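Local coordinates for PFC0360w protein (Plasmodium falciparum, PDB 3NI8) that probably activates the ATPase of the molecular chaperone Hsp90, at residues 19-24 with 138-143; 74-77 with 83-86; 85-90 with 116-121; 146-149 with 153-156. All coordinates share one frame; numbering follows the deposited sequence.

How the contacts relate
The four contacts sample one antiparallel sheet and the C-terminal helix 132-150 that packs against it, the arrangement of the helix-grip fold of SRPBCC proteins. Contact 1 sets the edge strand 21-27 against that helix, and contact 4 lies further along it, where the chain leaves its end; their centres are about 15 Å apart. Contact 2 is the hairpin of strands 70-78 and 82-89, and contact 3 continues along strand 82-89 to reach strand 111-119, with centres about 10 Å apart. Strand 111-119 hydrogen-bonds to strand 21-27. Contacts 2 and 3 fall, in sequence, between the segments of contact 1, and contact 4 comes last, so distant parts of the chain join into one compact domain.

Contact 1. Residues 19-24 with 138-143; sequences MSFEIT and NGWTQN
The rings of Phe21 and Trp140 meet rim to rim. Trp140 CD1 comes up in the plane of the Phe21 ring, at its edge, and stands 3.6 Å from Phe21 CZ. The ring planes are inclined at 63°, and the centroids of the Phe21 ring and the five-membered ring of Trp140 are 5.8 Å apart. Because neither ring lies over the face of the other, the pair is neither a T-shaped nor an offset stack. Phe21 reaches the helix with chi1 at 66°, which places CG between the backbone N and the carbonyl carbon and brings CZ to the rim of the indole at CD1.

Ile23, two residues along the same strand and facing the same way, extends the apolar surface. Its CD1 touches the root of the tryptophan side chain, 3.6 Å from Trp140 CB, and also lies 4.0 Å from Thr141 CG2. Threonine suits this border position: its methyl joins the packing while Thr141 OG1 is bonded to Lys137 O, one turn back in the helix, and receives Gln142 NE2 at 2.7 Å. The buried indole N-H of Trp140 is likewise provided for, by a hydrogen bond to His118 ND1.

No hydrogen bond crosses the contact, which is side-chain packing between strand 21-24 and helix 138-143, whose axes run nearly parallel at 19° and 10.4 Å apart. The strand is an outer strand of the sheet, paired on one side with strand 111-119, while Cys136, Lys137 and Leu145 of helix 132-150 extend the packing against Phe21 and Ile23.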
loop_
_atom_site.group_PDB
_atom_site.type_symbol
_atom_site.label_atom_id
_atom_site.label_comp_id
_atom_site.label_asym_id
_atom_site.label_seq_id
_atom_site.Cartn_x
_atom_site.Cartn_y
_atom_site.Cartn_z
ATOM N N MET A 19 9.077 -7.171 12.718
ATOM C CA MET A 19 7.740 -6.559 12.668
ATOM C C MET A 19 7.676 -5.368 11.698
ATOM O O MET A 19 6.609 -4.846 11.405
ATOM C CB MET A 19 7.225 -6.192 14.071
ATOM C CG MET A 19 6.980 -7.382 15.015
ATOM S SD MET A 19 6.305 -6.842 16.633
ATOM C CE MET A 19 5.772 -8.387 17.395
ATOM N N SER A 20 8.815 -4.947 11.187
ATOM C CA SER A 20 8.807 -3.941 10.152
ATOM C C SER A 20 9.624 -4.321 8.923
ATOM O O SER A 20 10.517 -5.179 8.990
ATOM C CB SER A 20 9.331 -2.627 10.719
ATOM O OG SER A 20 10.530 -2.883 11.400
ATOM N N PHE A 21 9.303 -3.673 7.803
ATOM C CA PHE A 21 10.191 -3.634 6.646
ATOM C C PHE A 21 10.013 -2.352 5.845
ATOM O O PHE A 21 8.964 -1.693 5.895
ATOM C CB PHE A 21 10.031 -4.866 5.741
ATOM C CG PHE A 21 8.685 -4.961 5.076
ATOM C CD1 PHE A 21 8.413 -4.242 3.922
ATOM C CD2 PHE A 21 7.692 -5.773 5.606
ATOM C CE1 PHE A 21 7.199 -4.316 3.324
ATOM C CE2 PHE A 21 6.469 -5.853 4.998
ATOM C CZ PHE A 21 6.218 -5.125 3.861
ATOM N N GLU A 22 11.052 -2.027 5.084
ATOM C CA GLU A 22 11.064 -0.849 4.234
ATOM C C GLU A 22 11.347 -1.250 2.772
ATOM O O GLU A 22 12.281 -2.026 2.484
ATOM C CB GLU A 22 12.120 0.127 4.753
ATOM C CG GLU A 22 11.982 1.555 4.258
ATOM C CD GLU A 22 13.189 2.428 4.638
ATOM O OE1 GLU A 22 14.350 2.072 4.276
ATOM O OE2 GLU A 22 12.972 3.475 5.306
ATOM N N ILE A 23 10.535 -0.732 1.856
ATOM C CA ILE A 23 10.798 -0.888 0.421
ATOM C C ILE A 23 10.996 0.481 -0.221
ATOM O O ILE A 23 10.162 1.381 -0.069
ATOM C CB ILE A 23 9.654 -1.623 -0.329
ATOM C CG1 ILE A 23 9.372 -2.983 0.303
ATOM C CG2 ILE A 23 9.999 -1.778 -1.815
ATOM C CD1 ILE A 23 7.939 -3.500 0.053
ATOM N N THR A 24 12.094 0.619 -0.961
ATOM C CA THR A 24 12.408 1.877 -1.638
ATOM C C THR A 24 12.529 1.614 -3.130
ATOM O O THR A 24 13.203 0.659 -3.536
ATOM C CB THR A 24 13.713 2.515 -1.064
ATOM O OG1 THR A 24 13.492 2.898 0.309
ATOM C CG2 THR A 24 14.110 3.739 -1.848
ATOM N N ASN A 138 5.887 -9.892 0.155
ATOM C CA ASN A 138 5.566 -10.449 -1.160
ATOM C C ASN A 138 4.351 -9.766 -1.790
ATOM O O ASN A 138 4.351 -9.501 -2.980
ATOM C CB ASN A 138 5.328 -11.968 -1.111
ATOM C CG ASN A 138 6.581 -12.765 -0.730
ATOM O OD1 ASN A 138 7.690 -12.234 -0.667
ATOM N ND2 ASN A 138 6.389 -14.053 -0.461
ATOM N N GLY A 139 3.325 -9.467 -0.989
ATOM C CA GLY A 139 2.180 -8.658 -1.457
ATOM C C GLY A 139 2.571 -7.336 -2.127
ATOM O O GLY A 139 2.017 -6.961 -3.163
ATOM N N TRP A 140 3.525 -6.617 -1.538
ATOM C CA TRP A 140 3.959 -5.352 -2.115
ATOM C C TRP A 140 4.877 -5.553 -3.320
ATOM O O TRP A 140 4.633 -4.972 -4.367
ATOM C CB TRP A 140 4.635 -4.450 -1.075
ATOM C CG TRP A 140 3.739 -3.973 0.045
ATOM C CD1 TRP A 140 3.827 -4.324 1.362
ATOM C CD2 TRP A 140 2.646 -3.037 -0.049
ATOM N NE1 TRP A 140 2.852 -3.671 2.097
ATOM C CE2 TRP A 140 2.120 -2.872 1.263
ATOM C CE3 TRP A 140 2.073 -2.320 -1.104
ATOM C CZ2 TRP A 140 1.047 -2.023 1.547
ATOM C CZ3 TRP A 140 1.001 -1.474 -0.829
ATOM C CH2 TRP A 140 0.502 -1.325 0.497
ATOM N N THR A 141 5.917 -6.368 -3.173
ATOM C CA THR A 141 6.906 -6.513 -4.234
ATOM C C THR A 141 6.317 -7.234 -5.468
ATOM O O THR A 141 6.494 -6.774 -6.590
ATOM C CB THR A 141 8.219 -7.213 -3.732
ATOM O OG1 THR A 141 7.940 -8.582 -3.370
ATOM C CG2 THR A 141 8.834 -6.462 -2.513
ATOM N N GLN A 142 5.566 -8.315 -5.232
ATOM C CA GLN A 142 5.171 -9.270 -6.281
ATOM C C GLN A 142 3.874 -8.907 -6.976
ATOM O O GLN A 142 3.669 -9.277 -8.133
ATOM C CB GLN A 142 5.097 -10.729 -5.741
ATOM C CG GLN A 142 6.405 -11.307 -5.119
ATOM C CD GLN A 142 7.647 -10.974 -5.943
ATOM O OE1 GLN A 142 7.754 -11.349 -7.119
ATOM N NE2 GLN A 142 8.587 -10.260 -5.337
ATOM N N ASN A 143 2.990 -8.197 -6.286
ATOM C CA ASN A 143 1.692 -7.848 -6.864
ATOM C C ASN A 143 1.561 -6.339 -7.040
ATOM O O ASN A 143 1.646 -5.817 -8.150
ATOM C CB ASN A 143 0.493 -8.341 -6.009
ATOM C CG ASN A 143 0.607 -9.810 -5.531
ATOM O OD1 ASN A 143 0.010 -10.175 -4.482
ATOM N ND2 ASN A 143 1.325 -10.653 -6.284
#

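Contact 2. Residues 74-77 with 83-86; sequences FTEI and IVEK. With IPA (isopropyl alcohol), chain B.
Phe74 and Glu85 use nearly the same first torsion, -59° and -58°, each with CG beside its backbone N, and this sends the phenyl ring and the carboxylate off side by side in one direction. They form a non-hydrogen-bonded pair of an antiparallel beta hairpin, strands 70-78 and 82-89, which is interrupted here by a classic beta bulge. Thr75 and Glu76 together face the single residue Val84. Thr75 N gives a straight, 2.9 Å bond to Val84 O, and Glu76 N adds a weak one to the same oxygen. The regular ladder resumes as Val84 N bonds to Glu76 O at 3.0 Å, in the carbonyl plane and on a lone pair.

Valine, beta-branched, suits the extended backbone of strand 82-89, and Val84 lays CG1 3.4 Å from Thr75 OG1 and CG2 against the extended Glu76 chain, whose OE2 is held by Thr78. Lys86 crosses Thr75 nearly at a right angle, its CG 3.7 Å from Thr75 CG2, on its way to a salt bridge with Glu73.

The face bearing Phe74, Ile77, Ile83 and Glu85 turns inward, with Phe35 of helix 31-39 covering both isoleucines. The buried Glu85 carboxylate there meets an isopropanol probably taken from the crystallisation liquor. Phe38 O is also close to the alcohol, whose O2 lies 2.6 Å from Glu85 OE2, an oxygen that also sits 3.7 Å from Phe74 CE1.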
loop_
_atom_site.group_PDB
_atom_site.type_symbol
_atom_site.label_atom_id
_atom_site.label_comp_id
_atom_site.label_asym_id
_atom_site.label_seq_id
_atom_site.Cartn_x
_atom_site.Cartn_y
_atom_site.Cartn_z
ATOM N N PHE A 74 -7.497 5.329 6.319
ATOM C CA PHE A 74 -6.583 6.452 6.121
ATOM C C PHE A 74 -6.496 7.283 7.387
ATOM O O PHE A 74 -7.521 7.658 7.957
ATOM C CB PHE A 74 -7.052 7.337 4.956
ATOM C CG PHE A 74 -7.154 6.612 3.630
ATOM C CD1 PHE A 74 -6.012 6.205 2.957
ATOM C CD2 PHE A 74 -8.403 6.367 3.043
ATOM C CE1 PHE A 74 -6.098 5.547 1.716
ATOM C CE2 PHE A 74 -8.509 5.702 1.794
ATOM C CZ PHE A 74 -7.350 5.300 1.131
ATOM N N THR A 75 -5.273 7.563 7.830
ATOM C CA THR A 75 -5.066 8.315 9.083
ATOM C C THR A 75 -4.308 9.609 8.843
ATOM O O THR A 75 -4.278 10.480 9.712
ATOM C CB THR A 75 -4.391 7.474 10.205
ATOM O OG1 THR A 75 -3.044 7.163 9.851
ATOM C CG2 THR A 75 -5.142 6.166 10.456
ATOM N N GLU A 76 -3.724 9.745 7.652
ATOM C CA GLU A 76 -3.066 10.982 7.223
ATOM C C GLU A 76 -3.001 11.058 5.696
ATOM O O GLU A 76 -2.461 10.170 5.018
ATOM C CB GLU A 76 -1.653 11.099 7.813
ATOM C CG GLU A 76 -1.050 12.529 7.685
ATOM C CD GLU A 76 0.471 12.596 7.893
ATOM O OE1 GLU A 76 1.011 11.962 8.830
ATOM O OE2 GLU A 76 1.132 13.296 7.098
ATOM N N ILE A 77 -3.563 12.128 5.158
ATOM C CA ILE A 77 -3.535 12.365 3.713
ATOM C C ILE A 77 -2.938 13.721 3.428
ATOM O O ILE A 77 -3.641 14.737 3.501
ATOM C CB ILE A 77 -4.929 12.258 3.049
ATOM C CG1 ILE A 77 -5.504 10.850 3.224
ATOM C CG2 ILE A 77 -4.802 12.566 1.561
ATOM C CD1 ILE A 77 -6.985 10.796 3.153
ATOM N N ILE A 83 0.995 9.467 2.636
ATOM C CA ILE A 83 -0.200 8.886 3.235
ATOM C C ILE A 83 0.225 7.967 4.381
ATOM O O ILE A 83 1.333 7.470 4.396
ATOM C CB ILE A 83 -1.114 8.142 2.211
ATOM C CG1 ILE A 83 -0.295 7.268 1.268
ATOM C CG2 ILE A 83 -1.915 9.123 1.404
ATOM C CD1 ILE A 83 -1.140 6.382 0.372
ATOM N N VAL A 84 -0.654 7.816 5.365
ATOM C CA VAL A 84 -0.477 6.889 6.489
ATOM C C VAL A 84 -1.788 6.129 6.668
ATOM O O VAL A 84 -2.877 6.703 6.547
ATOM C CB VAL A 84 -0.117 7.621 7.817
ATOM C CG1 VAL A 84 0.191 6.593 8.927
ATOM C CG2 VAL A 84 1.058 8.584 7.618
ATOM N N GLU A 85 -1.681 4.843 6.969
ATOM C CA GLU A 85 -2.858 3.964 7.057
ATOM C C GLU A 85 -2.764 3.042 8.248
ATOM O O GLU A 85 -1.665 2.624 8.598
ATOM C CB GLU A 85 -2.954 3.078 5.801
ATOM C CG GLU A 85 -3.047 3.878 4.504
ATOM C CD GLU A 85 -2.891 3.028 3.266
ATOM O OE1 GLU A 85 -2.603 1.813 3.357
ATOM O OE2 GLU A 85 -3.043 3.598 2.180
ATOM N N LYS A 86 -3.914 2.739 8.861
ATOM C CA LYS A 86 -4.111 1.439 9.538
ATOM C C LYS A 86 -4.388 0.422 8.420
ATOM O O LYS A 86 -5.038 0.751 7.432
ATOM C CB LYS A 86 -5.302 1.465 10.494
ATOM C CG LYS A 86 -5.324 2.625 11.500
ATOM C CD LYS A 86 -5.666 2.139 12.922
ATOM C CE LYS A 86 -7.120 1.695 13.057
ATOM N NZ LYS A 86 -8.003 2.874 12.818
HETATM C C1 IPA B . -5.184 1.665 -0.311
HETATM C C2 IPA B . -3.722 1.544 0.133
HETATM C C3 IPA B . -2.993 0.283 -0.335
HETATM O O2 IPA B . -3.018 2.701 -0.238
#

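Contact 3. Residues 85-90 with 116-121; sequences EKWKFR and LTHNNI. With IPA (isopropyl alcohol), chain B.
Trp87 and His118 form a T-shaped, edge-to-face pair: the imidazole directs its CE1-NE2 edge at one face of the indole. The planes stand at 83°, and the centroids of the His118 ring and the six-membered ring of Trp87 are 4.8 Å apart. His118 CE1 hovers 3.6 Å above the indole plane, displaced toward its rim, while His118 NE2 is 3.6 Å from Trp87 CE3. Both side chains have CG trans to the backbone N, with chi1 -168° in Trp87 and -155° in His118, and with these torsions they span the 9.2 Å between Trp87 CA and His118 CA, the nearest CA pair of the two segments.

Histidine suits this buried place because its two nitrogens can be satisfied while its edge packs on an aromatic face. ND1 accepts from Trp140 NE1 and NE2 is hydrogen-bonded to Ser98 OG, so both ends of the ring fix its rotation. At the edge of the indole lies C3 of the bound isopropanol.

Strand 98-106 runs between strands 82-89 and 111-119, and its Val100 touches both Trp87 and His118. His118 also packs on Cys136 of helix 132-150, linking sheet and helix, consistent with the helix-grip (SRPBCC) fold of the family.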
loop_
_atom_site.group_PDB
_atom_site.type_symbol
_atom_site.label_atom_id
_atom_site.label_comp_id
_atom_site.label_asym_id
_atom_site.label_seq_id
_atom_site.Cartn_x
_atom_site.Cartn_y
_atom_site.Cartn_z
ATOM N N GLU A 85 -1.681 4.843 6.969
ATOM C CA GLU A 85 -2.858 3.964 7.057
ATOM C C GLU A 85 -2.764 3.042 8.248
ATOM O O GLU A 85 -1.665 2.624 8.598
ATOM C CB GLU A 85 -2.954 3.078 5.801
ATOM C CG GLU A 85 -3.047 3.878 4.504
ATOM C CD GLU A 85 -2.891 3.028 3.266
ATOM O OE1 GLU A 85 -2.603 1.813 3.357
ATOM O OE2 GLU A 85 -3.043 3.598 2.180
ATOM N N LYS A 86 -3.914 2.739 8.861
ATOM C CA LYS A 86 -4.111 1.439 9.538
ATOM C C LYS A 86 -4.388 0.422 8.420
ATOM O O LYS A 86 -5.038 0.751 7.432
ATOM C CB LYS A 86 -5.302 1.465 10.494
ATOM C CG LYS A 86 -5.324 2.625 11.500
ATOM C CD LYS A 86 -5.666 2.139 12.922
ATOM C CE LYS A 86 -7.120 1.695 13.057
ATOM N NZ LYS A 86 -8.003 2.874 12.818
ATOM N N TRP A 87 -3.917 -0.804 8.578
ATOM C CA TRP A 87 -3.861 -1.771 7.484
ATOM C C TRP A 87 -3.771 -3.177 8.060
ATOM O O TRP A 87 -2.862 -3.479 8.842
ATOM C CB TRP A 87 -2.601 -1.482 6.657
ATOM C CG TRP A 87 -2.459 -2.179 5.304
ATOM C CD1 TRP A 87 -2.640 -1.603 4.065
ATOM C CD2 TRP A 87 -2.055 -3.540 5.054
ATOM N NE1 TRP A 87 -2.378 -2.522 3.068
ATOM C CE2 TRP A 87 -2.015 -3.714 3.639
ATOM C CE3 TRP A 87 -1.722 -4.625 5.877
ATOM C CZ2 TRP A 87 -1.661 -4.940 3.033
ATOM C CZ3 TRP A 87 -1.367 -5.842 5.284
ATOM C CH2 TRP A 87 -1.336 -5.988 3.866
ATOM N N LYS A 88 -4.696 -4.044 7.662
ATOM C CA LYS A 88 -4.633 -5.459 8.052
ATOM C C LYS A 88 -5.142 -6.373 6.934
ATOM O O LYS A 88 -5.862 -5.918 6.047
ATOM C CB LYS A 88 -5.412 -5.715 9.358
ATOM C CG LYS A 88 -6.932 -5.551 9.209
ATOM C CD LYS A 88 -7.697 -5.553 10.539
ATOM C CE LYS A 88 -7.705 -6.923 11.187
ATOM N NZ LYS A 88 -7.666 -6.757 12.665
ATOM N N PHE A 89 -4.719 -7.637 6.960
ATOM C CA PHE A 89 -5.434 -8.716 6.286
ATOM C C PHE A 89 -6.579 -9.091 7.223
ATOM O O PHE A 89 -6.427 -9.020 8.451
ATOM C CB PHE A 89 -4.546 -9.935 6.099
ATOM C CG PHE A 89 -3.534 -9.814 4.994
ATOM C CD1 PHE A 89 -3.901 -10.027 3.661
ATOM C CD2 PHE A 89 -2.198 -9.566 5.290
ATOM C CE1 PHE A 89 -2.958 -9.940 2.636
ATOM C CE2 PHE A 89 -1.233 -9.478 4.270
ATOM C CZ PHE A 89 -1.607 -9.657 2.948
ATOM N N ARG A 90 -7.726 -9.489 6.674
ATOM C CA ARG A 90 -8.872 -9.756 7.532
ATOM C C ARG A 90 -8.694 -10.962 8.441
ATOM O O ARG A 90 -9.465 -11.153 9.361
ATOM C CB ARG A 90 -10.179 -9.832 6.741
ATOM C CG ARG A 90 -10.390 -11.064 5.927
ATOM C CD ARG A 90 -11.703 -10.908 5.172
ATOM N NE ARG A 90 -12.116 -12.150 4.526
ATOM C CZ ARG A 90 -13.318 -12.706 4.669
ATOM N NH1 ARG A 90 -14.252 -12.113 5.420
ATOM N NH2 ARG A 90 -13.591 -13.849 4.045
ATOM N N LEU A 116 8.114 2.984 0.868
ATOM C CA LEU A 116 7.073 2.366 1.665
ATOM C C LEU A 116 7.610 1.736 2.977
ATOM O O LEU A 116 8.514 0.884 2.950
ATOM C CB LEU A 116 6.282 1.349 0.831
ATOM C CG LEU A 116 4.994 0.795 1.467
ATOM C CD1 LEU A 116 4.055 0.337 0.387
ATOM C CD2 LEU A 116 5.246 -0.353 2.457
ATOM N N THR A 117 7.034 2.165 4.108
ATOM C CA THR A 117 7.346 1.596 5.425
ATOM C C THR A 117 6.151 0.847 6.013
ATOM O O THR A 117 5.067 1.413 6.182
ATOM C CB THR A 117 7.812 2.667 6.470
ATOM O OG1 THR A 117 8.717 3.584 5.860
ATOM C CG2 THR A 117 8.515 2.003 7.628
ATOM N N HIS A 118 6.368 -0.419 6.354
ATOM C CA HIS A 118 5.316 -1.241 6.934
ATOM C C HIS A 118 5.774 -1.654 8.343
ATOM O O HIS A 118 6.723 -2.435 8.477
ATOM C CB HIS A 118 5.068 -2.456 6.025
ATOM C CG HIS A 118 3.701 -3.052 6.143
ATOM N ND1 HIS A 118 3.093 -3.710 5.096
ATOM C CD2 HIS A 118 2.817 -3.085 7.174
ATOM C CE1 HIS A 118 1.895 -4.125 5.476
ATOM N NE2 HIS A 118 1.701 -3.753 6.729
ATOM N N ASN A 119 5.127 -1.085 9.370
ATOM C CA ASN A 119 5.462 -1.311 10.798
ATOM C C ASN A 119 4.358 -2.087 11.492
ATOM O O ASN A 119 3.242 -2.175 10.982
ATOM C CB ASN A 119 5.579 0.013 11.587
ATOM C CG ASN A 119 6.684 0.923 11.090
ATOM O OD1 ASN A 119 6.418 2.070 10.726
ATOM N ND2 ASN A 119 7.920 0.434 11.073
ATOM N N ASN A 120 4.660 -2.588 12.688
ATOM C CA ASN A 120 3.645 -3.100 13.613
ATOM C C ASN A 120 2.884 -4.251 13.009
ATOM O O ASN A 120 1.660 -4.354 13.184
ATOM C CB ASN A 120 2.648 -1.999 14.037
ATOM C CG ASN A 120 3.271 -0.941 14.962
ATOM O OD1 ASN A 120 4.431 -1.034 15.358
ATOM N ND2 ASN A 120 2.479 0.074 15.302
ATOM N N ILE A 121 3.617 -5.091 12.278
ATOM C CA ILE A 121 3.103 -6.328 11.702
ATOM C C ILE A 121 3.089 -7.414 12.788
ATOM O O ILE A 121 4.136 -7.728 13.364
ATOM C CB ILE A 121 3.998 -6.792 10.483
ATOM C CG1 ILE A 121 3.999 -5.737 9.365
ATOM C CG2 ILE A 121 3.540 -8.133 9.937
ATOM C CD1 ILE A 121 5.192 -5.814 8.429
HETATM C C1 IPA B . -5.184 1.665 -0.311
HETATM C C2 IPA B . -3.722 1.544 0.133
HETATM C C3 IPA B . -2.993 0.283 -0.335
HETATM O O2 IPA B . -3.018 2.701 -0.238
#

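Contact 4. Residues 146-149 with 153-156; sequences HNIE and GYPK
The C-terminal end of helix 132-150, where a glycine in positive phi turns the chain back along the last helical turn, is the element formed here. Gly153 is the first residue to leave helical geometry, and its phi of 67° is readily adopted by a residue with no side chain. Tyr154 N then bonds to Ile148 O at 3.3 Å, in the carbonyl plane, so that a carbonyl near the helix end gains a partner from the chain beyond it. Next to it, the CA-H of Glu149 points at Tyr154 O, 3.2 Å from Glu149 CA.

Apolar packing accompanies the turn: Ile148 CG2 touches Tyr154 CD2 at 3.6 Å, and the two side chains slant across each other. On another side Glu149, extended with CG opposite the backbone N (chi1 -160°), meets the aliphatic part of Lys156, its CD 3.8 Å from Lys156 CG. The charges stop short of a salt bridge, with Glu149 OE1 and Lys156 NZ 4.1 Å apart, but a water donates to OE1 and accepts from NZ.

Ile148 and Tyr154 both pack on Leu34 of helix 31-39, and Tyr27 of strand 21-27 touches Ile148, Tyr154 and Lys156, which places the chain's end beside the edge strand.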
loop_
_atom_site.group_PDB
_atom_site.type_symbol
_atom_site.label_atom_id
_atom_site.label_comp_id
_atom_site.label_asym_id
_atom_site.label_seq_id
_atom_site.Cartn_x
_atom_site.Cartn_y
_atom_site.Cartn_z
ATOM N N HIS A 146 4.734 -4.280 -8.282
ATOM C CA HIS A 146 5.016 -4.836 -9.590
ATOM C C HIS A 146 4.075 -4.286 -10.655
ATOM O O HIS A 146 4.520 -3.888 -11.740
ATOM C CB HIS A 146 4.901 -6.350 -9.536
ATOM C CG HIS A 146 5.340 -7.027 -10.793
ATOM N ND1 HIS A 146 4.452 -7.430 -11.771
ATOM C CD2 HIS A 146 6.576 -7.349 -11.244
ATOM C CE1 HIS A 146 5.123 -7.991 -12.761
ATOM N NE2 HIS A 146 6.413 -7.947 -12.469
ATOM N N ASN A 147 2.785 -4.235 -10.340
ATOM C CA ASN A 147 1.786 -3.818 -11.312
ATOM C C ASN A 147 1.782 -2.321 -11.629
ATOM O O ASN A 147 1.318 -1.913 -12.694
ATOM C CB ASN A 147 0.398 -4.304 -10.906
ATOM C CG ASN A 147 0.302 -5.811 -10.869
ATOM O OD1 ASN A 147 1.047 -6.533 -11.559
ATOM N ND2 ASN A 147 -0.609 -6.306 -10.055
ATOM N N ILE A 148 2.305 -1.510 -10.704
ATOM C CA ILE A 148 2.557 -0.092 -10.963
ATOM C C ILE A 148 3.506 0.030 -12.154
ATOM O O ILE A 148 3.290 0.816 -13.075
ATOM C CB ILE A 148 3.146 0.625 -9.713
ATOM C CG1 ILE A 148 2.050 0.823 -8.664
ATOM C CG2 ILE A 148 3.785 1.982 -10.098
ATOM C CD1 ILE A 148 2.554 1.041 -7.273
ATOM N N GLU A 149 4.548 -0.780 -12.152
ATOM C CA GLU A 149 5.439 -0.805 -13.299
ATOM C C GLU A 149 4.785 -1.400 -14.575
ATOM O O GLU A 149 4.726 -0.739 -15.602
ATOM C CB GLU A 149 6.740 -1.531 -12.951
ATOM C CG GLU A 149 7.865 -1.167 -13.912
ATOM C CD GLU A 149 8.986 -2.171 -13.927
ATOM O OE1 GLU A 149 8.968 -3.125 -13.120
ATOM O OE2 GLU A 149 9.891 -2.014 -14.766
ATOM N N GLY A 153 2.326 0.999 -16.457
ATOM C CA GLY A 153 3.314 1.482 -17.398
ATOM C C GLY A 153 4.191 2.602 -16.858
ATOM O O GLY A 153 4.689 3.444 -17.618
ATOM N N TYR A 154 4.401 2.624 -15.546
ATOM C CA TYR A 154 5.338 3.588 -14.993
ATOM C C TYR A 154 6.706 2.945 -14.927
ATOM O O TYR A 154 6.891 1.942 -14.245
ATOM C CB TYR A 154 4.907 4.087 -13.625
ATOM C CG TYR A 154 3.493 4.623 -13.552
ATOM C CD1 TYR A 154 2.827 5.097 -14.685
ATOM C CD2 TYR A 154 2.827 4.671 -12.335
ATOM C CE1 TYR A 154 1.506 5.587 -14.597
ATOM C CE2 TYR A 154 1.530 5.160 -12.235
ATOM C CZ TYR A 154 0.871 5.612 -13.362
ATOM O OH TYR A 154 -0.409 6.095 -13.225
ATOM N N PRO A 155 7.671 3.514 -15.652
ATOM C CA PRO A 155 9.007 2.928 -15.663
ATOM C C PRO A 155 9.740 3.167 -14.333
ATOM O O PRO A 155 9.604 4.233 -13.713
ATOM C CB PRO A 155 9.712 3.654 -16.818
ATOM C CG PRO A 155 8.697 4.688 -17.373
ATOM C CD PRO A 155 7.624 4.818 -16.345
ATOM N N LYS A 156 10.504 2.163 -13.922
ATOM C CA LYS A 156 11.227 2.180 -12.668
ATOM C C LYS A 156 12.711 1.808 -12.848
ATOM O O LYS A 156 13.053 0.948 -13.682
ATOM C CB LYS A 156 10.525 1.261 -11.642
ATOM C CG LYS A 156 11.065 -0.142 -11.519
ATOM C CD LYS A 156 11.211 -0.542 -10.049
ATOM C CE LYS A 156 12.166 -1.722 -9.872
ATOM N NZ LYS A 156 11.483 -3.042 -9.843
HETATM O O HOH W 1 11.462 -5.113 -12.355
#